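Local coordinates for ankyrin repeat domain protein (Legionella pneumophila subsp. pneumophila, PDB 6MCA) that is a bacterial effector that probably acts inside host cells by engaging LARP7, a component of the 7SK snRNP complex, at residues A[115-129]-A[140-154]. Residues are numbered along the deposited sequence; the frame is centred on the assembly and turned at random.
Sequences NAYTRNGLCVLVYPV and LYHHGAKLDFALDFI
N115 joins its loop to the turn after helix 134-142 through both ends of its carboxamide, within the ankyrin-repeat region, where this asparagine of one loop bridges to the backbone of the next. N115 ND2 donates to G144 O at 3.0 Å; the acceptor lies close to the amide plane of N115, whereas ND2 stands above the carbonyl plane of G144. N115 OD1 accepts from K146 N at 2.9 Å on a lone pair, with an N-H...O angle of 155°. Water 1 gives OD1 a second donor and also donates to K146 O, so four bonds tie amide, water and turn together and should fix the carboxamide's rotation. G144, at positive phi, is the C-prime residue of the Schellman motif ending helix 134-142, with A145 N bonded to L140 O and G144 N to Y141 O.

Apolar packing continues along helix 147-162. In an offset edge-to-face pair, the edge of F149 turns toward the face of Y117, planes at 85°, and I179 of strand 178-182 touches both side chains. V129 is a knob among L147, A150, L151 and I154. C123 SG meets A150 CB and accepts a weak capping bond from L125 N at the turn leading into helix 126-131. Over one face of F153, L122 CA sits 4.1 Å from the ring centroid, 11° off the normal.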
# COMPACT_ATOMS: atom_id res chain seq x y z
N ASN A 115 4.52 14.94 -12.49
CA ASN A 115 3.50 14.98 -11.44
C ASN A 115 2.24 14.22 -11.84
O ASN A 115 1.17 14.44 -11.26
CB ASN A 115 3.15 16.43 -11.09
CG ASN A 115 4.30 17.14 -10.40
OD1 ASN A 115 4.61 16.87 -9.24
ND2 ASN A 115 4.94 18.06 -11.12
N ALA A 116 2.33 13.34 -12.83
CA ALA A 116 1.19 12.52 -13.22
C ALA A 116 0.84 11.55 -12.09
O ALA A 116 1.72 11.04 -11.40
CB ALA A 116 1.49 11.75 -14.50
N TYR A 117 -0.45 11.32 -11.90
CA TYR A 117 -0.93 10.39 -10.89
C TYR A 117 -1.87 9.38 -11.53
O TYR A 117 -2.48 9.64 -12.57
CB TYR A 117 -1.63 11.11 -9.72
CG TYR A 117 -2.65 12.14 -10.13
CD1 TYR A 117 -2.27 13.42 -10.51
CD2 TYR A 117 -4.01 11.85 -10.11
CE1 TYR A 117 -3.21 14.37 -10.88
CE2 TYR A 117 -4.96 12.79 -10.47
CZ TYR A 117 -4.55 14.05 -10.85
OH TYR A 117 -5.49 14.99 -11.21
N THR A 118 -1.96 8.22 -10.89
CA THR A 118 -2.75 7.11 -11.42
C THR A 118 -4.23 7.29 -11.07
O THR A 118 -4.65 8.30 -10.49
CB THR A 118 -2.22 5.79 -10.88
OG1 THR A 118 -2.48 5.70 -9.48
CG2 THR A 118 -0.72 5.67 -11.13
N ARG A 119 -5.02 6.28 -11.42
CA ARG A 119 -6.46 6.33 -11.20
C ARG A 119 -6.81 6.50 -9.73
O ARG A 119 -7.82 7.13 -9.40
CB ARG A 119 -7.11 5.06 -11.77
CG ARG A 119 -8.62 4.97 -11.60
CD ARG A 119 -9.13 3.69 -12.24
NE ARG A 119 -8.35 2.53 -11.81
CZ ARG A 119 -8.34 1.36 -12.44
NH1 ARG A 119 -9.06 1.19 -13.54
NH2 ARG A 119 -7.60 0.37 -11.97
N ASN A 120 -5.99 5.95 -8.83
CA ASN A 120 -6.19 6.08 -7.40
C ASN A 120 -5.59 7.35 -6.82
O ASN A 120 -5.72 7.59 -5.62
CB ASN A 120 -5.62 4.86 -6.67
CG ASN A 120 -6.31 3.57 -7.05
OD1 ASN A 120 -7.51 3.56 -7.34
ND2 ASN A 120 -5.56 2.48 -7.06
N GLY A 121 -4.93 8.17 -7.64
CA GLY A 121 -4.28 9.36 -7.16
C GLY A 121 -2.84 9.18 -6.74
O GLY A 121 -2.30 10.03 -6.02
N LEU A 122 -2.19 8.10 -7.17
CA LEU A 122 -0.82 7.79 -6.79
C LEU A 122 0.12 8.43 -7.81
O LEU A 122 0.15 8.02 -8.98
CB LEU A 122 -0.61 6.28 -6.71
CG LEU A 122 0.65 5.75 -6.04
CD1 LEU A 122 0.35 4.48 -5.26
CD2 LEU A 122 1.74 5.50 -7.07
N CYS A 123 0.90 9.41 -7.37
CA CYS A 123 1.77 10.16 -8.27
C CYS A 123 3.10 9.43 -8.47
O CYS A 123 3.37 8.39 -7.87
CB CYS A 123 1.99 11.57 -7.74
SG CYS A 123 3.09 11.71 -6.32
N VAL A 124 3.94 10.00 -9.34
CA VAL A 124 5.18 9.34 -9.75
C VAL A 124 6.14 9.17 -8.58
O VAL A 124 6.90 8.20 -8.53
CB VAL A 124 5.82 10.14 -10.91
CG1 VAL A 124 7.15 9.54 -11.33
CG2 VAL A 124 4.86 10.22 -12.09
N LEU A 125 6.11 10.09 -7.62
CA LEU A 125 7.08 10.10 -6.53
C LEU A 125 6.77 9.11 -5.41
O LEU A 125 7.65 8.87 -4.57
CB LEU A 125 7.19 11.50 -5.93
CG LEU A 125 8.21 12.48 -6.51
CD1 LEU A 125 8.02 13.86 -5.89
CD2 LEU A 125 9.63 11.99 -6.29
N VAL A 126 5.56 8.54 -5.38
CA VAL A 126 5.11 7.81 -4.19
C VAL A 126 6.02 6.63 -3.89
O VAL A 126 6.51 6.46 -2.76
CB VAL A 126 3.64 7.37 -4.36
CG1 VAL A 126 3.28 6.33 -3.32
CG2 VAL A 126 2.72 8.57 -4.27
N TYR A 127 6.25 5.78 -4.89
CA TYR A 127 7.02 4.56 -4.65
C TYR A 127 8.50 4.85 -4.40
O TYR A 127 9.08 4.23 -3.50
CB TYR A 127 6.84 3.58 -5.82
CG TYR A 127 5.54 2.82 -5.75
CD1 TYR A 127 5.30 1.93 -4.71
CD2 TYR A 127 4.56 2.99 -6.71
CE1 TYR A 127 4.11 1.23 -4.63
CE2 TYR A 127 3.36 2.29 -6.64
CZ TYR A 127 3.15 1.41 -5.60
OH TYR A 127 1.96 0.72 -5.53
N PRO A 128 9.15 5.75 -5.14
CA PRO A 128 10.53 6.10 -4.77
C PRO A 128 10.64 6.72 -3.38
O PRO A 128 11.64 6.51 -2.70
CB PRO A 128 10.96 7.09 -5.87
CG PRO A 128 9.71 7.49 -6.56
CD PRO A 128 8.79 6.32 -6.45
N VAL A 129 9.63 7.49 -2.95
CA VAL A 129 9.63 8.02 -1.60
C VAL A 129 9.54 6.89 -0.58
O VAL A 129 10.27 6.85 0.41
CB VAL A 129 8.49 9.04 -1.41
CG1 VAL A 129 8.24 9.30 0.06
CG2 VAL A 129 8.82 10.33 -2.13
N LEU A 140 13.65 13.44 -10.41
CA LEU A 140 12.28 13.93 -10.57
C LEU A 140 12.14 15.36 -10.04
O LEU A 140 11.41 16.17 -10.61
CB LEU A 140 11.30 12.99 -9.88
CG LEU A 140 11.15 11.61 -10.54
CD1 LEU A 140 10.43 10.65 -9.61
CD2 LEU A 140 10.42 11.73 -11.87
N TYR A 141 12.82 15.67 -8.93
CA TYR A 141 12.82 17.03 -8.40
C TYR A 141 13.35 18.01 -9.44
O TYR A 141 12.78 19.08 -9.65
CB TYR A 141 13.67 17.11 -7.13
CG TYR A 141 13.19 16.30 -5.95
CD1 TYR A 141 11.85 15.96 -5.81
CD2 TYR A 141 14.09 15.88 -4.97
CE1 TYR A 141 11.42 15.22 -4.72
CE2 TYR A 141 13.67 15.14 -3.89
CZ TYR A 141 12.34 14.81 -3.76
OH TYR A 141 11.92 14.07 -2.68
N HIS A 142 14.47 17.65 -10.09
CA HIS A 142 15.10 18.55 -11.05
C HIS A 142 14.18 18.88 -12.21
O HIS A 142 14.30 19.95 -12.82
CB HIS A 142 16.40 17.92 -11.55
CG HIS A 142 17.08 18.71 -12.62
ND1 HIS A 142 17.50 18.14 -13.81
CD2 HIS A 142 17.43 20.02 -12.69
CE1 HIS A 142 18.06 19.07 -14.56
NE2 HIS A 142 18.03 20.22 -13.91
N HIS A 143 13.24 17.99 -12.53
CA HIS A 143 12.33 18.19 -13.65
C HIS A 143 10.94 18.63 -13.21
O HIS A 143 10.03 18.70 -14.04
CB HIS A 143 12.24 16.91 -14.49
CG HIS A 143 13.44 16.68 -15.36
ND1 HIS A 143 13.55 17.21 -16.62
CD2 HIS A 143 14.58 15.99 -15.14
CE1 HIS A 143 14.71 16.85 -17.15
NE2 HIS A 143 15.35 16.11 -16.27
N GLY A 144 10.76 18.94 -11.92
CA GLY A 144 9.56 19.61 -11.46
C GLY A 144 8.62 18.82 -10.57
O GLY A 144 7.52 19.31 -10.28
N ALA A 145 9.01 17.63 -10.11
CA ALA A 145 8.12 16.84 -9.26
C ALA A 145 7.94 17.51 -7.90
O ALA A 145 8.89 18.04 -7.31
CB ALA A 145 8.68 15.43 -9.08
N LYS A 146 6.71 17.49 -7.40
CA LYS A 146 6.35 18.12 -6.13
C LYS A 146 6.20 17.04 -5.06
O LYS A 146 5.34 16.16 -5.18
CB LYS A 146 5.07 18.94 -6.27
CG LYS A 146 5.10 19.94 -7.41
CD LYS A 146 6.21 20.96 -7.24
CE LYS A 146 6.13 22.05 -8.31
NZ LYS A 146 7.24 23.04 -8.18
N LEU A 147 7.01 17.13 -4.01
CA LEU A 147 7.07 16.08 -2.99
C LEU A 147 5.82 16.06 -2.11
O LEU A 147 5.43 14.99 -1.62
CB LEU A 147 8.32 16.26 -2.14
CG LEU A 147 8.61 15.23 -1.04
CD1 LEU A 147 8.74 13.85 -1.65
CD2 LEU A 147 9.87 15.60 -0.28
N ASP A 148 5.19 17.21 -1.91
CA ASP A 148 4.06 17.29 -0.99
C ASP A 148 2.90 16.42 -1.45
O ASP A 148 2.18 15.85 -0.62
CB ASP A 148 3.61 18.74 -0.82
CG ASP A 148 4.52 19.53 0.09
OD1 ASP A 148 5.14 18.92 0.99
OD2 ASP A 148 4.61 20.77 -0.08
N PHE A 149 2.69 16.30 -2.76
CA PHE A 149 1.64 15.42 -3.28
C PHE A 149 1.85 13.98 -2.82
O PHE A 149 0.94 13.34 -2.28
CB PHE A 149 1.60 15.52 -4.80
CG PHE A 149 0.40 14.86 -5.43
CD1 PHE A 149 -0.73 14.57 -4.69
CD2 PHE A 149 0.41 14.55 -6.78
CE1 PHE A 149 -1.82 13.96 -5.27
CE2 PHE A 149 -0.68 13.95 -7.37
CZ PHE A 149 -1.80 13.65 -6.62
N ALA A 150 3.06 13.46 -3.03
CA ALA A 150 3.36 12.08 -2.63
C ALA A 150 3.24 11.92 -1.12
O ALA A 150 2.65 10.94 -0.64
CB ALA A 150 4.76 11.69 -3.10
N LEU A 151 3.79 12.86 -0.36
CA LEU A 151 3.72 12.76 1.10
C LEU A 151 2.28 12.76 1.59
O LEU A 151 1.92 11.96 2.47
CB LEU A 151 4.52 13.89 1.75
CG LEU A 151 6.03 13.88 1.54
CD1 LEU A 151 6.70 14.96 2.38
CD2 LEU A 151 6.61 12.51 1.87
N ASP A 152 1.45 13.64 1.04
CA ASP A 152 0.06 13.73 1.47
C ASP A 152 -0.72 12.48 1.09
O ASP A 152 -1.54 11.99 1.87
CB ASP A 152 -0.60 14.97 0.89
CG ASP A 152 0.00 16.26 1.42
OD1 ASP A 152 0.60 16.23 2.51
OD2 ASP A 152 -0.12 17.30 0.74
N PHE A 153 -0.48 11.94 -0.11
CA PHE A 153 -1.14 10.69 -0.50
C PHE A 153 -0.77 9.57 0.46
O PHE A 153 -1.64 8.84 0.96
CB PHE A 153 -0.77 10.32 -1.93
CG PHE A 153 -1.33 8.99 -2.38
CD1 PHE A 153 -2.60 8.92 -2.94
CD2 PHE A 153 -0.60 7.83 -2.23
CE1 PHE A 153 -3.12 7.70 -3.34
CE2 PHE A 153 -1.12 6.61 -2.63
CZ PHE A 153 -2.38 6.55 -3.19
N ILE A 154 0.53 9.41 0.73
CA ILE A 154 0.99 8.34 1.61
C ILE A 154 0.36 8.49 3.00
O ILE A 154 -0.15 7.53 3.58
CB ILE A 154 2.52 8.32 1.69
CG1 ILE A 154 3.12 7.96 0.33
CG2 ILE A 154 2.99 7.34 2.76
CD1 ILE A 154 4.61 8.23 0.23
O HOH W 1 4.21 14.74 -7.37